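Local coordinates for protein imidazolonepropionase (Unidentified, PDB 2Q09) that catalyses the hydrolytic ring opening of imidazolone-5-propanoate to N-formimidoyl-L-glutamate, the third step of histidine degradation, at a metal centre that here holds iron, at residues A[265-270]-A[289-294]; A[242-245]-A[251-254]; A[315-318]-A[322-325]; A[333-336]-A[340-343]; A[70-75]-A[285-290]. One frame throughout, in Å; residues are numbered along the deposited sequence.

Contact 1. Residues A[265-270]-A[289-294]; sequences HLEYLD and TAFYFL
The imidazole of His-265 presents an edge to Ala-290: CE1 lies 3.9 Å from Ala-290 CB, and the methyl sits in the plane of the ring, so neither face of the histidine is used in this meeting. Two residues further along, Glu-267 reaches toward the same helix. Its chain turns at chi2 (67°), which brings the carboxylate round to Phe-291, with OE2 3.8 Å from Phe-291 CD1 and slightly farther from CB of that residue. Carboxylate and phenyl planes are only 13° apart, yet the oxygen approaches the ring obliquely, and the meeting is not a stack. Both segments belong to the (β/α)8 barrel of the amidohydrolase superfamily: 265-270 runs from the end of the sixth barrel strand into its loop, and helix 288-293 follows the seventh. The loop is shaped by a type I turn from Leu-266 to Leu-269, closed by Leu-269 N bonding to Leu-266 O at 3.0 Å; Asp-270 then caps the start of helix 271-280. On the helix side the Phe-291 ring also makes an edge-to-face contact with Phe-339. His-265 itself lines the inhibitor pocket, with its ring beside Gln-245 and Leu-287.

Contact 2. Residues A[242-245]-A[251-254]; sequences HMDQ and GSTL. With FE (Fe (III) ion), chain B; DI6 (3-[(4S)-2,5-dioxoimidazolidin-4-yl]propanoic acid), chain C.
Met-243 and Gly-251 bring the two backbones together, their CA atoms 5.9 Å apart where the end of strand 238-243 passes the first turn of helix 251-257. The selenomethionine side chain of Met-243 is bent at chi2 and chi3 and lies against the peptide joining Gly-251 to Ser-252, with CG 3.2 Å from Ser-252 N. A CB on Gly-251 would collide with this carbon, so an approach this close calls for glycine. Next to it, Ser-252 OG donates to Asp-244 OD2 at 2.8 Å, meeting the syn side of the carboxylate but 33° out of its plane. Strand and helix are consecutive parts of a beta-alpha-beta unit of the (β/α)8 barrel, completed by strand 262-265. Two waters extend the grip of Asp-244 on the helix start: one accepts the N-H of Ser-252 at 3.0 Å and lies beside OD2, to which it can donate; the other accepts that of Gly-251 and stands close to OD1. The nearby helix N-terminus would tend to favour the ionised carboxylate. With an alanine here, Ser-252 OG would probably lose its acceptor and the two waters the carboxylate beside them. On the pocket side, Gln-245 reaches out with CG anti to the backbone N (chi1 -179°), and its amide pairs with the inhibitor: DI6 N1 donates to OE1 at 2.9 Å, while NE2 donates almost straight (175°) to O2. His-242 NE2 binds the iron at 2.3 Å.

Contact 3. Residues A[315-318]-A[322-325]; sequences SSDI and TAPI. With FE (Fe (III) ion), chain B; DI6 (3-[(4S)-2,5-dioxoimidazolidin-4-yl]propanoic acid), chain C.
Thr-322 and Asp-317 meet obliquely within the loop that follows the eighth strand of the (β/α)8 barrel, Thr-322 OG1 standing 3.9 Å from Asp-317 OD2. From CB, which already lies near O2 of the inhibitor, the threonine forks. With chi1 at 64°, OG1 sits between the backbone N and the carbonyl carbon and donates to DI6 O2 at 2.8 Å; the other branch, CG2, lies 3.3 Å from the same O2 and also borders C6. Cutting Thr-322 back to alanine would remove both branches, and DI6 O2 would probably lose a donor, though the amide of Gln-245 would remain, while a gap would be likely beside C6. Asp-317 divides its carboxylate between metal and water: OD1 binds the iron at 2.3 Å, and OD2 accepts from the iron-bound water at 2.6 Å. The ligand sphere is completed by His-72, His-74 and His-242, and an aspartate after the eighth strand is a hallmark of amidohydrolase metal centres. Behind this active-site face the two halves of the loop pack closely. Ala-323 CB points at the backbone of 316-317, 3.4 Å from Asp-317 O, and Ala-323 O receives a CA-H...O contact from Ile-318 CA at 3.5 Å (149° at the hydrogen). A water lies between the carbonyl oxygens of Ser-316 and Ile-325, while Ser-316 OG turns to Asp-70. The Ile-325 carbonyl oxygen also touches the Ile-318 side chain, 3.6 Å from CG1.

Contact 4. Residues A[333-336]-A[340-343]; sequences NMAC and GLTP
Peptide units are the flat groups that meet here, and the carbonyl of Ala-335 is central: Leu-341 N approaches its oxygen at 3.2 Å, tilted 34° from the carbonyl plane, in a fairly straight bond (164°). It closes the C-terminal end of helix 328-339, where Gly-340 leaves helical geometry with positive phi. A weak bond, 3.0 Å from Gly-340 N to Cys-336 O, adds a second tie. The Leu-341 peptide oxygen turns back on the helix, 3.2 Å from Cys-336 CA in a CA-H...O contact. Cys-336 SG, held anti to the carbonyl carbon (chi1 -69°), lies 3.4 Å from that same oxygen and so leans along the departing chain. Leu-341 CD2 packs 4.0 Å from Ala-335 CB, and both residues touch Val-314 of the last barrel strand. The next helix begins at once, with Thr-342 as its N-cap: its side chain caps a backbone N just beyond, and in return the Thr-342 N-H is taken by Glu-345 OE1, as in a capping box. Beyond it, the Pro-343 ring comes to the sulfur, with CG 4.3 Å from Cys-336 SG.

Contact 5. Residues A[70-75]-A[285-290]; sequences DCHTHL and TLLPTA. With FE (Fe (III) ion), chain B.
His-72 has one face of its imidazole overlain by Leu-287: CD1 stands 3.6 Å from the ring centroid, 17° off the normal, in a CH-pi contact shifted toward the rim at CE1. The second methyl, CD2, lies lower down the side chain, 3.9 Å from His-72 CG, so the leucine fork spans the ring and its root. The two side chains cross at about a right angle. With CG anti to the backbone N (chi1 -179°), the histidine extends into the barrel mouth, where NE2 binds the iron at 2.2 Å. ND1 hydrogen-bonds to Asp-264 OD1, so metal and carboxylate hold the ring's rotation while Leu-287 covers one face. Leu-287 holds the N-cap position of helix 288-293, right after the seventh strand ends. One residue before His-72, Cys-71 SG touches Thr-285 CG2 at 4.0 Å. A water near Thr-285 OG1, 2.6 Å away, also reaches Cys-71 O by a long, weak bond. His-74 supplies the other ligand of the strand, with NE2 2.1 Å from the iron. Two histidines separated by one residue at the end of the first barrel strand form the His-X-His motif of amidohydrolase metal sites, completed here by His-242, Asp-317 and a water.

In the fold
Four of the five contacts gather at the mouth of the barrel, and contacts 2, 3 and 5 share the iron and one water bound to it. Contact 5 joins the first and seventh barrel strands, 63-73 and 283-286, across 210 residues and encloses contact 2 at the fifth. Contacts 1 and 5 meet on helix 288-293, their centres about 10 Å apart; contacts 3 and 5 are nearest, at about 5 Å. Contacts 3 and 4 follow along the chain, past the eighth strand and at the end of helix 328-339. The centre of contact 4 lies about 22 Å from that of contact 2, away from the ligand, but contact 4 touches helix 288-293. Residues distant in sequence thus converge on one catalytic centre.

Contact 1. Residues A[265-270]-A[289-294]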
# COMPACT_ATOMS: atom_id res chain seq x y z
N HIS A 265 -8.90 3.90 -4.98
CA HIS A 265 -9.92 3.29 -5.84
C HIS A 265 -10.25 4.30 -6.95
O HIS A 265 -9.75 4.18 -8.06
CB HIS A 265 -11.18 2.89 -5.06
CG HIS A 265 -11.03 1.59 -4.33
ND1 HIS A 265 -10.81 0.40 -4.99
CD2 HIS A 265 -11.07 1.29 -3.01
CE1 HIS A 265 -10.71 -0.58 -4.11
NE2 HIS A 265 -10.86 -0.06 -2.90
N LEU A 266 -11.11 5.27 -6.64
CA LEU A 266 -11.42 6.34 -7.58
C LEU A 266 -12.14 6.02 -8.89
O LEU A 266 -12.12 6.84 -9.81
CB LEU A 266 -10.13 7.09 -7.91
CG LEU A 266 -9.38 7.86 -6.81
CD1 LEU A 266 -9.54 7.21 -5.45
CD2 LEU A 266 -7.91 7.95 -7.19
N GLU A 267 -12.78 4.86 -9.00
CA GLU A 267 -13.49 4.52 -10.24
C GLU A 267 -14.41 5.67 -10.69
O GLU A 267 -14.49 5.98 -11.88
CB GLU A 267 -14.33 3.25 -10.07
CG GLU A 267 -13.59 1.92 -10.26
CD GLU A 267 -12.56 1.65 -9.20
OE1 GLU A 267 -12.68 2.22 -8.10
OE2 GLU A 267 -11.63 0.85 -9.45
N TYR A 268 -15.08 6.29 -9.73
CA TYR A 268 -16.02 7.38 -10.01
C TYR A 268 -15.53 8.79 -9.71
O TYR A 268 -16.34 9.69 -9.47
CB TYR A 268 -17.33 7.13 -9.26
CG TYR A 268 -18.12 5.94 -9.77
CD1 TYR A 268 -19.06 6.09 -10.78
CD2 TYR A 268 -17.88 4.66 -9.27
CE1 TYR A 268 -19.76 4.99 -11.29
CE2 TYR A 268 -18.57 3.55 -9.77
CZ TYR A 268 -19.50 3.72 -10.78
OH TYR A 268 -20.18 2.64 -11.29
N LEU A 269 -14.22 9.00 -9.70
CA LEU A 269 -13.68 10.33 -9.42
C LEU A 269 -14.06 11.29 -10.55
O LEU A 269 -14.02 10.93 -11.73
CB LEU A 269 -12.16 10.26 -9.28
CG LEU A 269 -11.40 11.55 -8.99
CD1 LEU A 269 -11.77 12.09 -7.62
CD2 LEU A 269 -9.90 11.26 -9.05
N ASP A 270 -14.43 12.52 -10.18
CA ASP A 270 -14.83 13.54 -11.15
C ASP A 270 -13.76 14.63 -11.31
O ASP A 270 -12.80 14.68 -10.55
CB ASP A 270 -16.15 14.18 -10.72
CG ASP A 270 -16.04 14.86 -9.37
OD1 ASP A 270 -16.72 15.89 -9.16
OD2 ASP A 270 -15.28 14.36 -8.51
N THR A 289 -6.53 -4.73 -9.06
CA THR A 289 -6.93 -6.09 -8.70
C THR A 289 -8.37 -6.18 -8.21
O THR A 289 -9.08 -7.13 -8.54
CB THR A 289 -5.98 -6.67 -7.64
OG1 THR A 289 -4.64 -6.65 -8.15
CG2 THR A 289 -6.36 -8.11 -7.31
N ALA A 290 -8.80 -5.19 -7.44
CA ALA A 290 -10.17 -5.16 -6.93
C ALA A 290 -11.12 -4.91 -8.12
O ALA A 290 -12.24 -5.43 -8.17
CB ALA A 290 -10.34 -4.06 -5.88
N PHE A 291 -10.65 -4.10 -9.06
CA PHE A 291 -11.42 -3.77 -10.25
C PHE A 291 -11.64 -5.07 -11.05
O PHE A 291 -12.75 -5.34 -11.54
CB PHE A 291 -10.64 -2.76 -11.09
CG PHE A 291 -11.28 -2.41 -12.39
CD1 PHE A 291 -12.27 -1.44 -12.46
CD2 PHE A 291 -10.92 -3.07 -13.56
CE1 PHE A 291 -12.89 -1.12 -13.66
CE2 PHE A 291 -11.54 -2.77 -14.78
CZ PHE A 291 -12.52 -1.79 -14.82
N TYR A 292 -10.57 -5.84 -11.18
CA TYR A 292 -10.61 -7.12 -11.89
C TYR A 292 -11.57 -8.13 -11.23
O TYR A 292 -12.51 -8.63 -11.86
CB TYR A 292 -9.19 -7.73 -11.91
CG TYR A 292 -9.16 -9.25 -11.95
CD1 TYR A 292 -9.36 -9.94 -13.15
CD2 TYR A 292 -8.96 -9.98 -10.78
CE1 TYR A 292 -9.36 -11.34 -13.18
CE2 TYR A 292 -8.96 -11.38 -10.80
CZ TYR A 292 -9.17 -12.05 -11.99
OH TYR A 292 -9.19 -13.43 -11.99
N PHE A 293 -11.31 -8.42 -9.96
CA PHE A 293 -12.09 -9.40 -9.22
C PHE A 293 -13.57 -9.07 -9.08
O PHE A 293 -14.42 -9.97 -9.13
CB PHE A 293 -11.46 -9.62 -7.84
CG PHE A 293 -11.83 -10.93 -7.22
CD1 PHE A 293 -11.49 -12.13 -7.85
CD2 PHE A 293 -12.51 -10.97 -6.01
CE1 PHE A 293 -11.84 -13.35 -7.29
CE2 PHE A 293 -12.86 -12.19 -5.43
CZ PHE A 293 -12.52 -13.39 -6.08
N LEU A 294 -13.88 -7.78 -8.91
CA LEU A 294 -15.27 -7.36 -8.77
C LEU A 294 -15.95 -7.30 -10.14
O LEU A 294 -17.15 -7.05 -10.23
CB LEU A 294 -15.35 -5.99 -8.08
CG LEU A 294 -15.14 -6.00 -6.56
CD1 LEU A 294 -14.99 -4.57 -6.05
CD2 LEU A 294 -16.32 -6.69 -5.90

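Contact 2. Residues A[242-245]-A[251-254]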
# COMPACT_ATOMS: atom_id res chain seq x y z
N HIS A 242 -10.90 5.36 1.24
CA HIS A 242 -11.37 4.51 0.15
C HIS A 242 -12.43 5.36 -0.52
O HIS A 242 -13.58 5.40 -0.07
CB HIS A 242 -12.01 3.23 0.70
CG HIS A 242 -11.03 2.17 1.11
ND1 HIS A 242 -10.13 2.33 2.14
CD2 HIS A 242 -10.85 0.92 0.64
CE1 HIS A 242 -9.44 1.22 2.29
NE2 HIS A 242 -9.85 0.34 1.39
N MSE A 243 -12.07 6.05 -1.60
CA MSE A 243 -13.01 6.93 -2.28
C MSE A 243 -13.46 6.58 -3.69
O MSE A 243 -12.72 5.98 -4.48
CB MSE A 243 -12.44 8.35 -2.31
CG MSE A 243 -13.22 9.35 -1.47
SE MSE A 243 -13.22 8.83 0.37
CE MSE A 243 -11.45 9.38 0.80
N ASP A 244 -14.69 6.98 -3.99
CA ASP A 244 -15.30 6.79 -5.30
C ASP A 244 -15.14 5.42 -5.94
O ASP A 244 -14.91 5.31 -7.15
CB ASP A 244 -14.75 7.85 -6.26
CG ASP A 244 -14.94 9.27 -5.74
OD1 ASP A 244 -16.08 9.60 -5.33
OD2 ASP A 244 -13.97 10.05 -5.75
N GLN A 245 -15.27 4.36 -5.14
CA GLN A 245 -15.15 3.01 -5.68
C GLN A 245 -16.47 2.56 -6.32
O GLN A 245 -16.47 1.95 -7.39
CB GLN A 245 -14.73 2.03 -4.58
CG GLN A 245 -14.57 0.59 -5.06
CD GLN A 245 -14.24 -0.38 -3.92
OE1 GLN A 245 -14.58 -0.12 -2.77
NE2 GLN A 245 -13.60 -1.49 -4.26
N GLY A 251 -16.21 12.56 -1.57
CA GLY A 251 -15.21 12.18 -0.60
C GLY A 251 -13.79 12.59 -0.94
O GLY A 251 -13.04 13.01 -0.07
N SER A 252 -13.41 12.47 -2.21
CA SER A 252 -12.06 12.84 -2.61
C SER A 252 -11.77 14.31 -2.34
O SER A 252 -10.66 14.67 -1.95
CB SER A 252 -11.84 12.52 -4.09
OG SER A 252 -11.82 11.12 -4.31
N THR A 253 -12.76 15.17 -2.56
CA THR A 253 -12.57 16.61 -2.32
C THR A 253 -12.46 16.90 -0.83
O THR A 253 -11.72 17.80 -0.42
CB THR A 253 -13.74 17.43 -2.91
OG1 THR A 253 -13.75 17.28 -4.34
CG2 THR A 253 -13.59 18.90 -2.55
N LEU A 254 -13.18 16.14 -0.02
CA LEU A 254 -13.13 16.33 1.43
C LEU A 254 -11.75 15.92 1.92
O LEU A 254 -11.10 16.65 2.69
CB LEU A 254 -14.20 15.46 2.11
CG LEU A 254 -14.16 15.39 3.64
CD1 LEU A 254 -14.42 16.77 4.24
CD2 LEU A 254 -15.20 14.39 4.11
FE FE B . -8.82 -1.53 0.46
N1 DI6 C . -13.48 -1.73 -0.64
C2 DI6 C . -13.08 -2.96 -1.02
O2 DI6 C . -13.07 -3.41 -2.15
C3 DI6 C . -12.63 -3.67 0.28
N4 DI6 C . -12.88 -2.64 1.30
C5 DI6 C . -13.37 -1.55 0.68
O5 DI6 C . -13.66 -0.51 1.25
C6 DI6 C . -13.45 -4.94 0.51
C7 DI6 C . -13.04 -5.68 1.79
C8 DI6 C . -13.83 -6.97 2.07
O9 DI6 C . -13.34 -7.76 2.89
O10 DI6 C . -14.92 -7.19 1.48
O HOH W 1 -15.16 12.35 -4.66
O HOH W 2 -16.99 9.99 -2.99
O HOH W 3 -10.52 -2.22 -1.15

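Contact 3. Residues A[315-318]-A[322-325]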
# COMPACT_ATOMS: atom_id res chain seq x y z
N SER A 315 -1.31 -0.31 -6.11
CA SER A 315 -1.22 -1.20 -4.96
C SER A 315 -2.06 -2.46 -5.15
O SER A 315 -2.98 -2.47 -5.96
CB SER A 315 -1.65 -0.46 -3.69
OG SER A 315 -1.48 -1.29 -2.54
N SER A 316 -1.76 -3.50 -4.39
CA SER A 316 -2.45 -4.79 -4.48
C SER A 316 -3.83 -4.85 -3.81
O SER A 316 -4.67 -5.67 -4.19
CB SER A 316 -1.57 -5.88 -3.87
OG SER A 316 -1.42 -5.67 -2.47
N ASP A 317 -4.05 -3.99 -2.82
CA ASP A 317 -5.31 -3.97 -2.08
C ASP A 317 -5.62 -5.36 -1.53
O ASP A 317 -6.78 -5.74 -1.40
CB ASP A 317 -6.47 -3.48 -2.96
CG ASP A 317 -7.76 -3.27 -2.18
OD1 ASP A 317 -7.67 -2.88 -0.99
OD2 ASP A 317 -8.87 -3.46 -2.74
N ILE A 318 -4.58 -6.12 -1.20
CA ILE A 318 -4.76 -7.48 -0.67
C ILE A 318 -5.86 -7.52 0.39
O ILE A 318 -5.74 -6.86 1.42
CB ILE A 318 -3.48 -8.03 -0.01
CG1 ILE A 318 -2.36 -8.16 -1.04
CG2 ILE A 318 -3.77 -9.41 0.63
CD1 ILE A 318 -1.02 -8.56 -0.43
N THR A 322 -12.43 -8.60 -1.90
CA THR A 322 -12.40 -8.13 -3.29
C THR A 322 -11.07 -8.22 -4.03
O THR A 322 -11.02 -7.91 -5.22
CB THR A 322 -12.85 -6.66 -3.36
OG1 THR A 322 -11.90 -5.87 -2.64
CG2 THR A 322 -14.23 -6.48 -2.71
N ALA A 323 -10.01 -8.62 -3.35
CA ALA A 323 -8.72 -8.75 -4.00
C ALA A 323 -7.84 -9.76 -3.28
O ALA A 323 -6.85 -9.39 -2.65
CB ALA A 323 -8.02 -7.39 -4.06
N PRO A 324 -8.20 -11.05 -3.36
CA PRO A 324 -7.47 -12.15 -2.71
C PRO A 324 -6.21 -12.56 -3.45
O PRO A 324 -5.93 -13.74 -3.55
CB PRO A 324 -8.51 -13.27 -2.68
CG PRO A 324 -9.24 -13.05 -3.97
CD PRO A 324 -9.44 -11.55 -3.98
N ILE A 325 -5.47 -11.58 -3.95
CA ILE A 325 -4.25 -11.86 -4.70
C ILE A 325 -3.04 -11.22 -4.05
O ILE A 325 -2.87 -10.00 -4.07
CB ILE A 325 -4.41 -11.38 -6.16
CG1 ILE A 325 -5.66 -12.04 -6.76
CG2 ILE A 325 -3.18 -11.74 -6.97
CD1 ILE A 325 -6.05 -11.51 -8.13
FE FE B . -8.82 -1.53 0.46
N1 DI6 C . -13.48 -1.73 -0.64
C2 DI6 C . -13.08 -2.96 -1.02
O2 DI6 C . -13.07 -3.41 -2.15
C3 DI6 C . -12.63 -3.67 0.28
N4 DI6 C . -12.88 -2.64 1.30
C5 DI6 C . -13.37 -1.55 0.68
O5 DI6 C . -13.66 -0.51 1.25
C6 DI6 C . -13.45 -4.94 0.51
C7 DI6 C . -13.04 -5.68 1.79
C8 DI6 C . -13.83 -6.97 2.07
O9 DI6 C . -13.34 -7.76 2.89
O10 DI6 C . -14.92 -7.19 1.48
O HOH W 4 -4.40 -8.21 -5.02
O HOH W 3 -10.52 -2.22 -1.15

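Contact 4. Residues A[333-336]-A[340-343]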
# COMPACT_ATOMS: atom_id res chain seq x y z
N ASN A 333 1.05 -5.32 -13.38
CA ASN A 333 0.69 -5.86 -14.69
C ASN A 333 -0.75 -5.48 -15.02
O ASN A 333 -1.07 -5.09 -16.15
CB ASN A 333 0.85 -7.38 -14.67
CG ASN A 333 0.60 -8.02 -16.02
OD1 ASN A 333 -0.54 -8.12 -16.47
ND2 ASN A 333 1.68 -8.44 -16.68
N MSE A 334 -1.63 -5.56 -14.03
CA MSE A 334 -3.03 -5.21 -14.25
C MSE A 334 -3.24 -3.72 -14.44
O MSE A 334 -4.10 -3.32 -15.21
CB MSE A 334 -3.91 -5.74 -13.11
CG MSE A 334 -4.04 -7.24 -13.12
SE MSE A 334 -5.36 -7.91 -11.86
CE MSE A 334 -5.30 -9.79 -12.35
N ALA A 335 -2.47 -2.89 -13.74
CA ALA A 335 -2.60 -1.45 -13.91
C ALA A 335 -2.30 -1.12 -15.38
O ALA A 335 -2.96 -0.28 -15.98
CB ALA A 335 -1.62 -0.71 -13.00
N CYS A 336 -1.30 -1.79 -15.94
CA CYS A 336 -0.93 -1.56 -17.33
C CYS A 336 -1.99 -2.10 -18.28
O CYS A 336 -2.51 -1.38 -19.13
CB CYS A 336 0.41 -2.23 -17.66
SG CYS A 336 1.86 -1.49 -16.86
N GLY A 340 -4.37 0.85 -18.52
CA GLY A 340 -3.56 1.49 -19.55
C GLY A 340 -2.28 2.19 -19.14
O GLY A 340 -1.71 2.93 -19.93
N LEU A 341 -1.82 1.97 -17.91
CA LEU A 341 -0.58 2.61 -17.48
C LEU A 341 0.60 2.01 -18.24
O LEU A 341 0.52 0.91 -18.78
CB LEU A 341 -0.35 2.40 -15.97
CG LEU A 341 -0.87 3.45 -14.98
CD1 LEU A 341 -2.38 3.54 -15.06
CD2 LEU A 341 -0.43 3.05 -13.56
N THR A 342 1.70 2.75 -18.30
CA THR A 342 2.90 2.26 -18.95
C THR A 342 3.71 1.56 -17.87
O THR A 342 3.49 1.78 -16.68
CB THR A 342 3.76 3.42 -19.50
OG1 THR A 342 4.14 4.28 -18.43
CG2 THR A 342 2.97 4.23 -20.52
N PRO A 343 4.64 0.67 -18.27
CA PRO A 343 5.42 0.01 -17.21
C PRO A 343 6.17 1.02 -16.35
O PRO A 343 6.42 0.77 -15.17
CB PRO A 343 6.36 -0.90 -18.00
CG PRO A 343 5.51 -1.28 -19.21
CD PRO A 343 4.89 0.06 -19.58

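Contact 5. Residues A[70-75]-A[285-290]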
# COMPACT_ATOMS: atom_id res chain seq x y z
N ASP A 70 4.08 -1.30 -1.31
CA ASP A 70 2.66 -1.65 -1.49
C ASP A 70 1.93 -0.80 -0.44
O ASP A 70 1.85 -1.18 0.73
CB ASP A 70 2.45 -3.15 -1.21
CG ASP A 70 1.18 -3.69 -1.83
OD1 ASP A 70 0.95 -4.91 -1.69
OD2 ASP A 70 0.41 -2.92 -2.44
N CYS A 71 1.40 0.34 -0.87
CA CYS A 71 0.78 1.29 0.04
C CYS A 71 -0.69 1.13 0.41
O CYS A 71 -1.25 2.03 1.03
CB CYS A 71 0.99 2.71 -0.52
SG CYS A 71 0.14 3.05 -2.12
N HIS A 72 -1.30 0.00 0.07
CA HIS A 72 -2.70 -0.20 0.40
C HIS A 72 -3.06 -1.68 0.51
O HIS A 72 -3.36 -2.32 -0.49
CB HIS A 72 -3.58 0.47 -0.67
CG HIS A 72 -5.05 0.35 -0.42
ND1 HIS A 72 -5.89 1.44 -0.45
CD2 HIS A 72 -5.84 -0.72 -0.19
CE1 HIS A 72 -7.14 1.05 -0.24
NE2 HIS A 72 -7.13 -0.27 -0.08
N THR A 73 -2.99 -2.23 1.72
CA THR A 73 -3.37 -3.62 1.89
C THR A 73 -4.19 -3.87 3.15
O THR A 73 -4.19 -3.06 4.08
CB THR A 73 -2.14 -4.58 1.94
OG1 THR A 73 -1.68 -4.71 3.29
CG2 THR A 73 -1.01 -4.06 1.07
N HIS A 74 -4.89 -5.00 3.14
CA HIS A 74 -5.72 -5.46 4.25
C HIS A 74 -5.23 -6.90 4.46
O HIS A 74 -6.05 -7.78 4.67
CB HIS A 74 -7.20 -5.55 3.88
CG HIS A 74 -7.83 -4.27 3.40
ND1 HIS A 74 -8.81 -3.62 4.11
CD2 HIS A 74 -7.71 -3.60 2.23
CE1 HIS A 74 -9.27 -2.60 3.41
NE2 HIS A 74 -8.62 -2.57 2.26
N LEU A 75 -3.92 -7.14 4.42
CA LEU A 75 -3.42 -8.51 4.53
C LEU A 75 -3.62 -9.22 5.86
O LEU A 75 -3.40 -10.44 5.94
CB LEU A 75 -1.94 -8.57 4.10
CG LEU A 75 -0.85 -7.94 4.96
CD1 LEU A 75 -0.50 -8.85 6.14
CD2 LEU A 75 0.39 -7.73 4.07
N THR A 285 -4.40 6.57 -5.58
CA THR A 285 -3.98 5.18 -5.56
C THR A 285 -4.91 4.29 -6.36
O THR A 285 -6.10 4.17 -6.06
CB THR A 285 -3.86 4.65 -4.12
OG1 THR A 285 -2.91 5.45 -3.40
CG2 THR A 285 -3.36 3.20 -4.13
N LEU A 286 -4.37 3.66 -7.39
CA LEU A 286 -5.13 2.76 -8.25
C LEU A 286 -5.06 1.34 -7.70
O LEU A 286 -4.00 0.86 -7.31
CB LEU A 286 -4.58 2.80 -9.67
CG LEU A 286 -4.57 4.22 -10.28
CD1 LEU A 286 -3.92 4.17 -11.66
CD2 LEU A 286 -6.01 4.74 -10.39
N LEU A 287 -6.21 0.67 -7.67
CA LEU A 287 -6.30 -0.69 -7.14
C LEU A 287 -6.94 -1.55 -8.23
O LEU A 287 -8.13 -1.88 -8.16
CB LEU A 287 -7.16 -0.67 -5.87
CG LEU A 287 -6.60 0.28 -4.80
CD1 LEU A 287 -7.59 0.41 -3.66
CD2 LEU A 287 -5.26 -0.24 -4.28
N PRO A 288 -6.16 -1.89 -9.26
CA PRO A 288 -6.59 -2.70 -10.40
C PRO A 288 -7.09 -4.11 -10.09
O PRO A 288 -7.98 -4.62 -10.77
CB PRO A 288 -5.35 -2.72 -11.30
CG PRO A 288 -4.23 -2.72 -10.30
CD PRO A 288 -4.70 -1.67 -9.30
N THR A 289 -6.53 -4.73 -9.06
CA THR A 289 -6.93 -6.09 -8.70
C THR A 289 -8.37 -6.18 -8.21
O THR A 289 -9.08 -7.13 -8.54
CB THR A 289 -5.98 -6.67 -7.64
OG1 THR A 289 -4.64 -6.65 -8.15
CG2 THR A 289 -6.36 -8.11 -7.31
N ALA A 290 -8.80 -5.19 -7.44
CA ALA A 290 -10.17 -5.16 -6.93
C ALA A 290 -11.12 -4.91 -8.12
O ALA A 290 -12.24 -5.43 -8.17
CB ALA A 290 -10.34 -4.06 -5.88
FE FE B . -8.82 -1.53 0.46
O HOH W 5 -2.44 4.63 -0.97
O HOH W 3 -10.52 -2.22 -1.15